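Local atomic coordinates of aminotransferase class-III (Ochrobactrum anthropi, PDB entry 5GHG), a protein that probably transfers amino groups between amines and carbonyl compounds as a class-III omega-transaminase, its vitamin B6 cofactor caught here in the aminated form. Residues Q198-L203 / P237-E242; A257-C262 / N269-Q274; D38-E43 / P428-D433; V60-S65 / L289-L294; M228-V233 / R417-T422. The protein carries 1 engineered substitution. All coordinates share one frame; numbering follows the deposited sequence.

Contact 1: Q198-L203 / P237-E242; sequences QFATRL and PKTYWE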
# COMPACT_ATOMS: atom_id res chain seq x y z
N GLN B 198 -38.21 8.64 -5.71
CA GLN B 198 -38.21 9.95 -5.07
C GLN B 198 -36.96 10.12 -4.22
O GLN B 198 -36.36 11.19 -4.18
CB GLN B 198 -39.48 10.14 -4.24
CG GLN B 198 -39.57 11.47 -3.49
CD GLN B 198 -39.46 12.69 -4.38
OE1 GLN B 198 -38.77 13.68 -4.04
NE2 GLN B 198 -40.11 12.64 -5.51
N PHE B 199 -36.57 9.05 -3.52
CA PHE B 199 -35.35 9.09 -2.72
C PHE B 199 -34.12 9.36 -3.61
O PHE B 199 -33.24 10.12 -3.24
CB PHE B 199 -35.23 7.75 -1.98
CG PHE B 199 -33.95 7.55 -1.24
CD1 PHE B 199 -33.58 8.42 -0.22
CD2 PHE B 199 -33.13 6.47 -1.54
CE1 PHE B 199 -32.40 8.21 0.48
CE2 PHE B 199 -31.95 6.27 -0.83
CZ PHE B 199 -31.60 7.13 0.16
N ALA B 200 -34.09 8.76 -4.80
CA ALA B 200 -33.00 9.02 -5.73
C ALA B 200 -33.01 10.48 -6.18
O ALA B 200 -31.95 11.12 -6.26
CB ALA B 200 -33.11 8.09 -6.93
N THR B 201 -34.18 11.01 -6.48
CA THR B 201 -34.29 12.42 -6.80
C THR B 201 -33.78 13.28 -5.66
O THR B 201 -33.03 14.25 -5.88
CB THR B 201 -35.74 12.76 -7.16
OG1 THR B 201 -36.07 12.16 -8.41
CG2 THR B 201 -35.96 14.28 -7.25
N ARG B 202 -34.17 12.96 -4.42
CA ARG B 202 -33.71 13.76 -3.29
C ARG B 202 -32.19 13.69 -3.14
O ARG B 202 -31.55 14.69 -2.80
CB ARG B 202 -34.40 13.33 -1.99
CG ARG B 202 -33.81 14.02 -0.77
CD ARG B 202 -34.70 13.93 0.47
NE ARG B 202 -34.84 12.56 0.98
CZ ARG B 202 -34.03 11.99 1.86
NH1 ARG B 202 -34.27 10.75 2.28
NH2 ARG B 202 -32.97 12.65 2.31
N LEU B 203 -31.59 12.52 -3.36
CA LEU B 203 -30.14 12.40 -3.23
C LEU B 203 -29.42 13.25 -4.28
O LEU B 203 -28.41 13.89 -3.98
CB LEU B 203 -29.70 10.94 -3.36
CG LEU B 203 -30.04 10.00 -2.20
CD1 LEU B 203 -30.01 8.56 -2.66
CD2 LEU B 203 -29.09 10.22 -1.06
N PRO B 237 -30.76 3.19 -5.20
CA PRO B 237 -32.12 3.08 -5.73
C PRO B 237 -32.12 3.23 -7.25
O PRO B 237 -31.18 3.76 -7.85
CB PRO B 237 -32.86 4.23 -5.03
CG PRO B 237 -31.81 5.20 -4.70
CD PRO B 237 -30.57 4.42 -4.42
N LYS B 238 -33.17 2.73 -7.88
CA LYS B 238 -33.26 2.90 -9.31
C LYS B 238 -33.34 4.39 -9.65
O LYS B 238 -33.96 5.18 -8.92
CB LYS B 238 -34.46 2.14 -9.89
CG LYS B 238 -35.77 2.36 -9.19
CD LYS B 238 -36.88 1.57 -9.92
CE LYS B 238 -38.29 1.90 -9.39
NZ LYS B 238 -38.51 1.36 -8.02
N THR B 239 -32.66 4.76 -10.74
CA THR B 239 -32.51 6.10 -11.28
C THR B 239 -31.44 6.92 -10.57
O THR B 239 -31.11 8.02 -11.03
CB THR B 239 -33.83 6.93 -11.30
OG1 THR B 239 -34.20 7.34 -9.98
CG2 THR B 239 -34.96 6.12 -11.94
N TYR B 240 -30.86 6.41 -9.48
CA TYR B 240 -29.84 7.17 -8.76
C TYR B 240 -28.68 7.57 -9.67
O TYR B 240 -28.32 8.75 -9.77
CB TYR B 240 -29.31 6.35 -7.58
CG TYR B 240 -28.12 6.96 -6.88
CD1 TYR B 240 -28.30 7.93 -5.89
CD2 TYR B 240 -26.82 6.56 -7.19
CE1 TYR B 240 -27.23 8.47 -5.22
CE2 TYR B 240 -25.72 7.09 -6.50
CZ TYR B 240 -25.93 8.04 -5.53
OH TYR B 240 -24.88 8.61 -4.83
N TRP B 241 -28.06 6.60 -10.32
CA TRP B 241 -26.86 6.91 -11.08
C TRP B 241 -27.15 7.80 -12.28
O TRP B 241 -26.32 8.63 -12.66
CB TRP B 241 -26.12 5.63 -11.47
CG TRP B 241 -25.23 5.14 -10.35
CD1 TRP B 241 -25.36 4.00 -9.62
CD2 TRP B 241 -24.09 5.83 -9.82
NE1 TRP B 241 -24.37 3.92 -8.68
CE2 TRP B 241 -23.57 5.03 -8.78
CE3 TRP B 241 -23.45 7.03 -10.12
CZ2 TRP B 241 -22.43 5.40 -8.04
CZ3 TRP B 241 -22.30 7.39 -9.39
CH2 TRP B 241 -21.83 6.58 -8.36
N GLU B 242 -28.33 7.65 -12.89
CA GLU B 242 -28.71 8.54 -13.98
C GLU B 242 -28.86 9.98 -13.48
O GLU B 242 -28.31 10.91 -14.07
CB GLU B 242 -30.01 8.05 -14.63
CG GLU B 242 -30.58 9.00 -15.65
CD GLU B 242 -31.97 8.59 -16.12
OE1 GLU B 242 -32.68 9.44 -16.70
OE2 GLU B 242 -32.36 7.42 -15.93
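Pro-237 CG meets the Phe-199 ring obliquely, 3.7 Å from Phe-199 CD2, while Leu-203 CD1 lies over one face of that ring, displaced toward its rim. The Tyr-240 ring receives Leu-203 CB and Trp-241 CD1 in plane at its edge, and its own CE2 sits above the centre of the Trp-241 ring. Leu-203 CD1 also comes within 3.7 Å of Tyr-240 CD1, which wedges one methyl between two aromatic residues. With CG anti to the backbone N (chi1 172°), Tyr-240 swings from the first turn of helix 240-250 toward helix 196-214. Ala-200 CB fills the close approach between that helix and the type II turn Pro-237 to Tyr-240, 3.9 Å from Pro-237 CG. Beyond this apolar patch, Tyr-240 OH hydrogen-bonds Arg-147. A leucine replacing Tyr-240 would probably leave Arg-147 NH1 without that partner and a gap beside Trp-241. The chemistry implies an interface held by the fit of small and aromatic groups, with the polar end of the tyrosine tied off outside it.

Contact 2: A257-C262 / N269-Q274; sequences ADEVIC and NLFGSQ. With PMP (4'-deoxy-4'-aminopyridoxal-5'-phosphate), chain C.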
# COMPACT_ATOMS: atom_id res chain seq x y z
N ALA B 257 -15.27 5.95 -10.83
CA ALA B 257 -15.92 4.71 -10.47
C ALA B 257 -14.91 3.84 -9.71
O ALA B 257 -13.91 3.42 -10.29
CB ALA B 257 -16.46 3.98 -11.70
N ASP B 258 -15.19 3.58 -8.44
CA ASP B 258 -14.35 2.70 -7.64
C ASP B 258 -14.88 1.27 -7.82
O ASP B 258 -15.84 0.87 -7.15
CB ASP B 258 -14.38 3.11 -6.17
CG ASP B 258 -13.39 2.32 -5.33
OD1 ASP B 258 -13.03 1.20 -5.74
OD2 ASP B 258 -12.96 2.82 -4.26
N GLU B 259 -14.25 0.52 -8.72
CA GLU B 259 -14.67 -0.84 -9.04
C GLU B 259 -13.82 -1.90 -8.35
O GLU B 259 -13.74 -3.03 -8.82
CB GLU B 259 -14.64 -1.06 -10.55
CG GLU B 259 -15.56 -0.15 -11.31
CD GLU B 259 -16.73 -0.87 -11.91
OE1 GLU B 259 -17.00 -2.04 -11.50
OE2 GLU B 259 -17.39 -0.27 -12.78
N VAL B 260 -13.19 -1.54 -7.23
CA VAL B 260 -12.29 -2.47 -6.56
C VAL B 260 -13.03 -3.77 -6.20
O VAL B 260 -12.50 -4.86 -6.37
CB VAL B 260 -11.66 -1.78 -5.34
CG1 VAL B 260 -11.08 -2.78 -4.34
CG2 VAL B 260 -10.57 -0.81 -5.81
N ILE B 261 -14.27 -3.66 -5.75
CA ILE B 261 -15.07 -4.86 -5.51
C ILE B 261 -15.90 -5.26 -6.73
O ILE B 261 -16.02 -6.44 -7.06
CB ILE B 261 -15.96 -4.69 -4.27
CG1 ILE B 261 -15.11 -4.75 -2.99
CG2 ILE B 261 -17.05 -5.76 -4.27
CD1 ILE B 261 -15.88 -4.36 -1.74
N CYS B 262 -16.52 -4.31 -7.42
CA CYS B 262 -17.46 -4.69 -8.47
C CYS B 262 -16.77 -5.22 -9.72
O CYS B 262 -17.43 -5.86 -10.55
CB CYS B 262 -18.36 -3.49 -8.83
SG CYS B 262 -19.38 -2.94 -7.41
N ASN B 269 -22.15 -8.29 -14.61
CA ASN B 269 -21.45 -7.87 -15.82
C ASN B 269 -19.97 -7.77 -15.48
O ASN B 269 -19.59 -7.85 -14.30
CB ASN B 269 -22.00 -6.54 -16.33
CG ASN B 269 -23.42 -6.66 -16.83
OD1 ASN B 269 -23.64 -7.14 -17.92
ND2 ASN B 269 -24.38 -6.25 -16.01
N LEU B 270 -19.14 -7.60 -16.50
CA LEU B 270 -17.72 -7.45 -16.24
C LEU B 270 -17.46 -6.36 -15.19
O LEU B 270 -16.72 -6.58 -14.23
CB LEU B 270 -16.97 -7.16 -17.53
CG LEU B 270 -15.44 -7.22 -17.43
CD1 LEU B 270 -14.97 -8.59 -16.96
CD2 LEU B 270 -14.76 -6.85 -18.76
N PHE B 271 -18.11 -5.19 -15.34
CA PHE B 271 -17.93 -4.07 -14.42
C PHE B 271 -19.27 -3.57 -13.89
O PHE B 271 -20.28 -3.57 -14.60
CB PHE B 271 -17.18 -2.91 -15.09
CG PHE B 271 -15.73 -3.20 -15.34
CD1 PHE B 271 -14.82 -3.12 -14.30
CD2 PHE B 271 -15.28 -3.56 -16.60
CE1 PHE B 271 -13.47 -3.41 -14.50
CE2 PHE B 271 -13.93 -3.83 -16.82
CZ PHE B 271 -13.04 -3.77 -15.76
N GLY B 272 -19.26 -3.13 -12.64
CA GLY B 272 -20.46 -2.53 -12.06
C GLY B 272 -20.90 -1.30 -12.83
O GLY B 272 -22.09 -0.96 -12.83
N SER B 273 -19.97 -0.62 -13.48
CA SER B 273 -20.33 0.53 -14.29
C SER B 273 -21.29 0.15 -15.41
O SER B 273 -22.17 0.93 -15.78
CB SER B 273 -19.08 1.19 -14.86
OG SER B 273 -18.40 1.92 -13.86
N GLN B 274 -21.12 -1.05 -15.97
CA GLN B 274 -22.06 -1.51 -17.00
C GLN B 274 -23.40 -1.84 -16.39
O GLN B 274 -24.45 -1.45 -16.92
CB GLN B 274 -21.50 -2.71 -17.75
CG GLN B 274 -20.14 -2.42 -18.38
CD GLN B 274 -19.41 -3.69 -18.84
OE1 GLN B 274 -19.06 -4.54 -18.02
NE2 GLN B 274 -19.15 -3.78 -20.13
N1 PMP C . -12.07 0.67 -2.70
C2 PMP C . -12.97 -0.30 -2.38
C2A PMP C . -14.35 -0.22 -2.97
C3 PMP C . -12.64 -1.35 -1.50
O3 PMP C . -13.62 -2.24 -1.16
C4 PMP C . -11.32 -1.42 -0.96
C4A PMP C . -10.85 -2.55 -0.06
N4A PMP C . -11.81 -3.01 0.91
C5 PMP C . -10.41 -0.40 -1.33
C6 PMP C . -10.78 0.59 -2.23
C5A PMP C . -9.01 -0.34 -0.79
O4P PMP C . -8.24 -1.42 -1.32
P PMP C . -6.95 -1.96 -0.46
O1P PMP C . -6.11 -0.80 -0.09
O2P PMP C . -6.26 -2.92 -1.42
O3P PMP C . -7.45 -2.65 0.79
O HOH W 1 -19.38 -6.54 -12.00
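Glu-259 sets CG anti to its carbonyl carbon (chi1 -61°) and then bends at chi2 (-110°), which carries its carboxylate across to Gly-272 and Ser-273 at the start of helix 272-275. The contact belongs to a beta-alpha-beta unit of strand 254-258, helix 272-275 and strand 282-285, in the cofactor-binding core of this class-III aminotransferase. Glu-259 OE1 uses its syn lone pair to accept from Gly-272 N at 2.8 Å. Glu-259 OE2 takes two donors: Ser-273 OG, nearly in line with the C-O bond, at 2.6 Å, and Ser-273 N at 2.7 Å from the syn side, somewhat out of the carboxylate plane. Three bonds thus fix the rotation of the group, and the helix start would be expected to steady its buried negative charge. Glu-259 OE1 lies at the edge of the Phe-271 ring, near its plane. Gly-272 suits the close approach, since a side chain there would run into Cys-262 CB. Val-260 CG1 packs against the PMP ring, 3.5 Å from PMP C3. An Asx turn holds the neighbouring aspartate: Asp-258 OD1 accepts from Val-260 N at 3.1 Å, while Asp-258 OD2, itself hydrogen-bonded to His-152 and Asn-122, lies 2.8 Å from PMP N1.

Contact 3: D38-E43 / P428-D433; sequences DGIYVE and PLIIND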
# COMPACT_ATOMS: atom_id res chain seq x y z
N ASP B 38 -9.07 -24.56 -1.01
CA ASP B 38 -9.48 -25.57 -1.98
C ASP B 38 -10.78 -25.09 -2.63
O ASP B 38 -11.85 -25.23 -2.03
CB ASP B 38 -9.66 -26.92 -1.28
CG ASP B 38 -10.36 -27.96 -2.14
OD1 ASP B 38 -10.34 -27.83 -3.36
OD2 ASP B 38 -10.91 -28.91 -1.56
N GLY B 39 -10.68 -24.54 -3.84
CA GLY B 39 -11.88 -24.05 -4.51
C GLY B 39 -12.55 -22.96 -3.69
O GLY B 39 -11.92 -21.95 -3.33
N ILE B 40 -13.83 -23.13 -3.37
CA ILE B 40 -14.52 -22.12 -2.57
C ILE B 40 -14.29 -22.30 -1.07
O ILE B 40 -14.83 -21.51 -0.29
CB ILE B 40 -16.05 -22.09 -2.81
CG1 ILE B 40 -16.73 -23.34 -2.24
CG2 ILE B 40 -16.35 -21.88 -4.30
CD1 ILE B 40 -18.27 -23.20 -2.14
N TYR B 41 -13.52 -23.31 -0.67
CA TYR B 41 -13.35 -23.66 0.73
C TYR B 41 -11.98 -23.25 1.26
O TYR B 41 -10.99 -23.21 0.52
CB TYR B 41 -13.51 -25.18 0.96
CG TYR B 41 -14.76 -25.77 0.33
CD1 TYR B 41 -15.97 -25.75 1.01
CD2 TYR B 41 -14.70 -26.38 -0.91
CE1 TYR B 41 -17.13 -26.31 0.43
CE2 TYR B 41 -15.84 -26.93 -1.50
CZ TYR B 41 -17.05 -26.89 -0.83
OH TYR B 41 -18.17 -27.44 -1.43
N VAL B 42 -11.93 -22.98 2.56
CA VAL B 42 -10.69 -22.86 3.29
C VAL B 42 -10.77 -23.78 4.49
O VAL B 42 -11.86 -24.17 4.93
CB VAL B 42 -10.38 -21.41 3.75
CG1 VAL B 42 -10.14 -20.50 2.55
CG2 VAL B 42 -11.48 -20.87 4.62
N GLU B 43 -9.61 -24.12 5.02
CA GLU B 43 -9.49 -25.04 6.14
C GLU B 43 -8.59 -24.39 7.19
O GLU B 43 -7.51 -23.90 6.86
CB GLU B 43 -8.94 -26.36 5.65
CG GLU B 43 -8.52 -27.35 6.68
CD GLU B 43 -7.90 -28.60 6.04
OE1 GLU B 43 -8.47 -29.09 5.03
OE2 GLU B 43 -6.84 -29.05 6.53
N PRO B 428 -16.90 -16.91 -4.37
CA PRO B 428 -16.04 -16.91 -5.55
C PRO B 428 -16.85 -17.11 -6.83
O PRO B 428 -17.89 -17.76 -6.84
CB PRO B 428 -15.07 -18.05 -5.29
CG PRO B 428 -15.06 -18.21 -3.79
CD PRO B 428 -16.47 -17.91 -3.37
N LEU B 429 -16.33 -16.53 -7.92
CA LEU B 429 -16.96 -16.61 -9.24
C LEU B 429 -17.12 -18.04 -9.72
O LEU B 429 -17.96 -18.29 -10.60
CB LEU B 429 -16.13 -15.82 -10.26
CG LEU B 429 -15.73 -14.39 -9.91
CD1 LEU B 429 -14.82 -13.80 -11.01
CD2 LEU B 429 -16.98 -13.54 -9.75
N ILE B 430 -16.34 -18.98 -9.16
CA ILE B 430 -16.38 -20.38 -9.56
C ILE B 430 -17.45 -21.19 -8.83
O ILE B 430 -17.58 -22.40 -9.08
CB ILE B 430 -15.02 -21.07 -9.31
CG1 ILE B 430 -14.63 -20.98 -7.83
CG2 ILE B 430 -13.91 -20.52 -10.25
CD1 ILE B 430 -13.58 -22.02 -7.43
N ILE B 431 -18.21 -20.58 -7.92
CA ILE B 431 -19.20 -21.35 -7.16
C ILE B 431 -20.25 -21.94 -8.11
O ILE B 431 -20.52 -21.40 -9.19
CB ILE B 431 -19.84 -20.47 -6.08
CG1 ILE B 431 -20.60 -21.34 -5.05
CG2 ILE B 431 -20.72 -19.39 -6.69
CD1 ILE B 431 -20.99 -20.60 -3.78
N ASN B 432 -20.84 -23.07 -7.72
CA ASN B 432 -21.92 -23.67 -8.51
C ASN B 432 -23.24 -23.60 -7.72
O ASN B 432 -23.27 -23.21 -6.55
CB ASN B 432 -21.58 -25.11 -8.93
CG ASN B 432 -21.45 -26.07 -7.76
OD1 ASN B 432 -22.22 -26.01 -6.82
ND2 ASN B 432 -20.47 -26.97 -7.83
N ASP B 433 -24.33 -23.98 -8.38
CA ASP B 433 -25.65 -23.82 -7.78
C ASP B 433 -25.81 -24.69 -6.53
O ASP B 433 -26.45 -24.27 -5.56
CB ASP B 433 -26.77 -24.14 -8.79
CG ASP B 433 -27.07 -22.97 -9.73
OD1 ASP B 433 -26.63 -21.82 -9.46
OD2 ASP B 433 -27.77 -23.19 -10.74
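Ile-40, in a type II' turn from Asp-38 to Tyr-41, stands opposite Pro-428, which opens a type I turn ending at Ile-431; their CA atoms are 6.2 Å apart. Ile-40 carries the contact with two of its branches. Its CG2 meets Pro-428 CG at 3.9 Å, the two side chains crossing at about a right angle, and also touches Ile-430 CG1 at 4.0 Å. The other branch starts between the backbone N and the carbonyl carbon (chi1 70°) and leads CD1 to Ile-431 CD1, 4.1 Å away. On its way, Ile-40 CG1 passes over the centre of one face of the Tyr-41 ring, whose hydroxyl is hydrogen-bonded to Gln-435 of helix 433-455. Ile-430 CD1 rests on Gly-39 CA, 3.9 Å away. The apolar groups thereby join the hairpin to the loop before the C-terminal helix. Paired backbone bonds between Asp-38 and Tyr-41 make this a two-residue beta hairpin, linking strands 32-38 and 41-44, with Gly-39 at the first corner of its type II' turn.

Contact 4: V60-S65 / L289-L294; sequences VGVGFS and LSSSYL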
# COMPACT_ATOMS: atom_id res chain seq x y z
N VAL B 60 -11.21 -13.14 -3.96
CA VAL B 60 -10.58 -14.37 -4.49
C VAL B 60 -11.55 -14.96 -5.50
O VAL B 60 -12.23 -15.97 -5.27
CB VAL B 60 -10.19 -15.34 -3.37
CG1 VAL B 60 -9.44 -16.56 -3.93
CG2 VAL B 60 -9.29 -14.59 -2.36
N GLY B 61 -11.59 -14.34 -6.67
CA GLY B 61 -12.58 -14.68 -7.67
C GLY B 61 -12.48 -16.10 -8.20
O GLY B 61 -13.51 -16.76 -8.39
N VAL B 62 -11.26 -16.60 -8.44
CA VAL B 62 -11.10 -17.93 -9.03
C VAL B 62 -10.99 -19.03 -7.98
O VAL B 62 -10.66 -20.18 -8.29
CB VAL B 62 -9.89 -18.00 -9.99
CG1 VAL B 62 -10.08 -17.03 -11.17
CG2 VAL B 62 -8.61 -17.73 -9.27
N GLY B 63 -11.24 -18.69 -6.72
CA GLY B 63 -11.14 -19.68 -5.67
C GLY B 63 -9.72 -19.79 -5.13
O GLY B 63 -8.79 -19.13 -5.59
N PHE B 64 -9.55 -20.68 -4.15
CA PHE B 64 -8.34 -20.71 -3.34
C PHE B 64 -7.35 -21.80 -3.75
O PHE B 64 -6.39 -22.04 -3.02
CB PHE B 64 -8.72 -20.89 -1.85
CG PHE B 64 -9.39 -19.70 -1.25
CD1 PHE B 64 -10.76 -19.53 -1.35
CD2 PHE B 64 -8.64 -18.70 -0.61
CE1 PHE B 64 -11.40 -18.41 -0.82
CE2 PHE B 64 -9.27 -17.59 -0.05
CZ PHE B 64 -10.64 -17.43 -0.16
N SER B 65 -7.56 -22.46 -4.88
CA SER B 65 -6.62 -23.51 -5.30
C SER B 65 -6.53 -23.52 -6.82
O SER B 65 -6.98 -24.44 -7.51
CB SER B 65 -7.06 -24.88 -4.76
OG SER B 65 -8.30 -25.24 -5.32
N LEU B 289 -8.92 -8.43 -9.88
CA LEU B 289 -7.90 -8.27 -10.91
C LEU B 289 -6.87 -9.39 -10.86
O LEU B 289 -6.44 -9.91 -11.90
CB LEU B 289 -7.22 -6.91 -10.72
CG LEU B 289 -6.05 -6.54 -11.62
CD1 LEU B 289 -6.50 -6.50 -13.07
CD2 LEU B 289 -5.46 -5.19 -11.20
N SER B 290 -6.46 -9.80 -9.66
CA SER B 290 -5.54 -10.91 -9.49
C SER B 290 -6.11 -12.03 -8.64
O SER B 290 -5.37 -12.95 -8.25
CB SER B 290 -4.21 -10.42 -8.88
OG SER B 290 -4.41 -10.06 -7.51
N SER B 291 -7.40 -11.97 -8.31
CA SER B 291 -8.01 -12.83 -7.29
C SER B 291 -7.24 -12.76 -5.97
O SER B 291 -7.25 -13.71 -5.18
CB SER B 291 -8.12 -14.28 -7.79
OG SER B 291 -9.07 -14.37 -8.83
N SER B 292 -6.55 -11.65 -5.73
CA SER B 292 -5.70 -11.45 -4.55
C SER B 292 -4.56 -12.46 -4.44
O SER B 292 -3.96 -12.60 -3.38
CB SER B 292 -6.54 -11.48 -3.26
OG SER B 292 -7.32 -10.31 -3.16
N TYR B 293 -4.24 -13.19 -5.51
CA TYR B 293 -3.12 -14.14 -5.42
C TYR B 293 -1.80 -13.41 -5.22
O TYR B 293 -0.86 -13.97 -4.64
CB TYR B 293 -3.07 -15.05 -6.63
CG TYR B 293 -3.91 -16.29 -6.50
CD1 TYR B 293 -5.26 -16.22 -6.16
CD2 TYR B 293 -3.38 -17.56 -6.76
CE1 TYR B 293 -6.05 -17.36 -6.06
CE2 TYR B 293 -4.16 -18.71 -6.68
CZ TYR B 293 -5.48 -18.61 -6.32
OH TYR B 293 -6.26 -19.76 -6.22
N LEU B 294 -1.72 -12.16 -5.69
CA LEU B 294 -0.64 -11.24 -5.37
C LEU B 294 -1.24 -9.84 -5.31
O LEU B 294 -2.23 -9.57 -5.99
CB LEU B 294 0.49 -11.27 -6.42
CG LEU B 294 1.37 -12.50 -6.42
CD1 LEU B 294 2.46 -12.39 -7.47
CD2 LEU B 294 1.99 -12.69 -5.02
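Tyr-293 CE1 meets two valines: Val-60 CG1 near the ring plane and Val-62 CG2 obliquely, each 4.1 Å away. Val-60 CG1 is shared, for it also lies over the centre of the Phe-64 ring. At the far end Tyr-293 OH donates to Gly-63 O at 2.7 Å, tilted 31° from the carbonyl plane, and the same hydroxyl is hydrogen-bonded to Glu-66 N. A second polar link lies at Ser-291, whose OG stands anti to its carbonyl carbon (chi1 -68°) and accepts from Val-62 N at 3.1 Å; this OG is bonded to Asn-338 OD1 as well. Val-60 CA adds a C-H...O contact with Ser-291 O at 3.5 Å. The loop between helices 55-58 and 67-77 thus meets the loop before strand 297-301, through a type I and a type I' turn respectively. Phe-82 of the second subunit packs on Val-60 and Phe-64. A phenylalanine at Tyr-293 would probably leave Gly-63 O and Glu-66 N without their shared hydroxyl, freeing the turn end to shift. In chemical terms, each of two side-chain hydroxyls ties a main-chain group of the opposite turn to a further partner, while the two valines supply the apolar contacts alongside.

Contact 5: M228-V233 / R417-T422; sequences MGAGGV and RAMGDT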
# COMPACT_ATOMS: atom_id res chain seq x y z
N MET B 228 -21.96 -0.24 -2.89
CA MET B 228 -21.05 -0.07 -1.76
C MET B 228 -20.81 -1.41 -1.09
O MET B 228 -21.75 -2.06 -0.63
CB MET B 228 -21.63 0.91 -0.74
CG MET B 228 -21.64 2.35 -1.21
SD MET B 228 -22.58 3.38 -0.04
CE MET B 228 -22.08 5.01 -0.59
N GLY B 229 -19.55 -1.84 -1.02
CA GLY B 229 -19.24 -3.13 -0.44
C GLY B 229 -19.10 -3.10 1.06
O GLY B 229 -20.03 -3.50 1.79
N ALA B 230 -17.96 -2.60 1.53
CA ALA B 230 -17.66 -2.58 2.96
C ALA B 230 -18.71 -1.83 3.76
O ALA B 230 -18.89 -2.09 4.96
CB ALA B 230 -16.28 -1.96 3.22
N GLY B 231 -19.41 -0.88 3.13
CA GLY B 231 -20.46 -0.16 3.81
C GLY B 231 -21.73 -0.96 4.04
O GLY B 231 -22.65 -0.44 4.68
N GLY B 232 -21.79 -2.20 3.56
CA GLY B 232 -22.93 -3.06 3.83
C GLY B 232 -23.69 -3.53 2.60
O GLY B 232 -24.90 -3.83 2.70
N VAL B 233 -23.02 -3.65 1.46
CA VAL B 233 -23.65 -4.07 0.22
C VAL B 233 -24.87 -3.19 -0.04
O VAL B 233 -26.01 -3.68 -0.11
CB VAL B 233 -24.04 -5.56 0.24
CG1 VAL B 233 -24.49 -6.03 -1.15
CG2 VAL B 233 -22.88 -6.41 0.70
N ARG B 417 -19.38 -12.14 6.62
CA ARG B 417 -18.79 -10.96 7.24
C ARG B 417 -19.94 -10.13 7.80
O ARG B 417 -20.93 -9.89 7.10
CB ARG B 417 -17.99 -10.13 6.22
CG ARG B 417 -17.21 -8.96 6.82
CD ARG B 417 -15.96 -8.68 5.99
NE ARG B 417 -15.01 -7.81 6.68
CZ ARG B 417 -14.07 -8.23 7.52
NH1 ARG B 417 -13.27 -7.35 8.10
NH2 ARG B 417 -13.92 -9.53 7.78
N ALA B 418 -19.85 -9.75 9.06
CA ALA B 418 -20.88 -8.94 9.69
C ALA B 418 -20.47 -7.48 9.52
O ALA B 418 -19.45 -7.05 10.07
CB ALA B 418 -21.04 -9.29 11.17
N MET B 419 -21.26 -6.74 8.76
CA MET B 419 -21.06 -5.29 8.65
C MET B 419 -22.17 -4.67 9.49
O MET B 419 -23.30 -4.47 9.02
CB MET B 419 -21.10 -4.87 7.19
CG MET B 419 -20.19 -5.76 6.34
SD MET B 419 -20.49 -5.69 4.57
CE MET B 419 -19.02 -4.86 4.07
N GLY B 420 -21.87 -4.39 10.75
CA GLY B 420 -22.93 -4.08 11.68
C GLY B 420 -23.87 -5.28 11.77
O GLY B 420 -23.44 -6.40 12.04
N ASP B 421 -25.16 -5.06 11.55
CA ASP B 421 -26.13 -6.15 11.58
C ASP B 421 -26.44 -6.71 10.20
O ASP B 421 -27.41 -7.45 10.05
CB ASP B 421 -27.42 -5.69 12.30
CG ASP B 421 -27.22 -5.53 13.80
OD1 ASP B 421 -26.29 -6.19 14.33
OD2 ASP B 421 -27.97 -4.78 14.44
N THR B 422 -25.63 -6.40 9.20
CA THR B 422 -25.78 -6.97 7.87
C THR B 422 -24.77 -8.10 7.69
O THR B 422 -23.57 -7.91 7.91
CB THR B 422 -25.58 -5.90 6.78
OG1 THR B 422 -26.57 -4.87 6.93
CG2 THR B 422 -25.71 -6.52 5.38
O HOH W 2 -23.32 -1.87 7.39
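Met-419 pushes its thioether into a glycine-rich bend at Gly-229 to Gly-232, and its terminal methyl is modelled so near Gly-229 O and Ala-230 CA that its exact place is doubtful. The sulfur is the sounder guide, with Met-419 SD 3.7 Å from Gly-232 CA. Met-419 CG lies anti to the carbonyl carbon (chi1 -49°) and the chain runs on extended at chi2 (163°), which places the sulfur beside the bend. Gly-232 has a conformation in which a side chain would collide with the carbonyl O before it. Beside it, Thr-422 CG2 touches Gly-232 O at 3.9 Å. The polar link is a water that donates to Gly-231 O and to Met-419 O, 3.1 Å from each, bridging the two backbones. Met-419 and Thr-422 close a two-residue hairpin through a type II' turn, with Met-419 N bonded to Thr-422 O at 2.7 Å. Arg-375 is hydrogen-bonded to Gly-232 O and Val-233 O, while the Ala-230 side chain is about 5 Å from the bound PMP. The contact thus joins the loop between strand 219-224 and helix 240-250 to the hairpin of strands 414-419 and 422-425.

The five contacts illustrate how one chain ties distant segments together, some of them beside a cofactor. Contact 3 joins the first hairpin to the loop before the C-terminal helix; the other four nest within its span, contact 5 crossing contacts 1 and 4. Contacts 3 and 4 are neighbours, their centres about 11 Å apart. Contacts 3 and 5 both reach the sheet of strands 41-44 and 414-419. Contact 2, in the other seven-stranded sheet, touches contact 5 through Ile-261 and Gly-229 near PMP. Contact 1 lies farther out, between helix 196-214 and the start of helix 240-250, which leads into strand 254-258 of contact 2. Early and late parts of the chain are thus joined to the cofactor-bearing sheet.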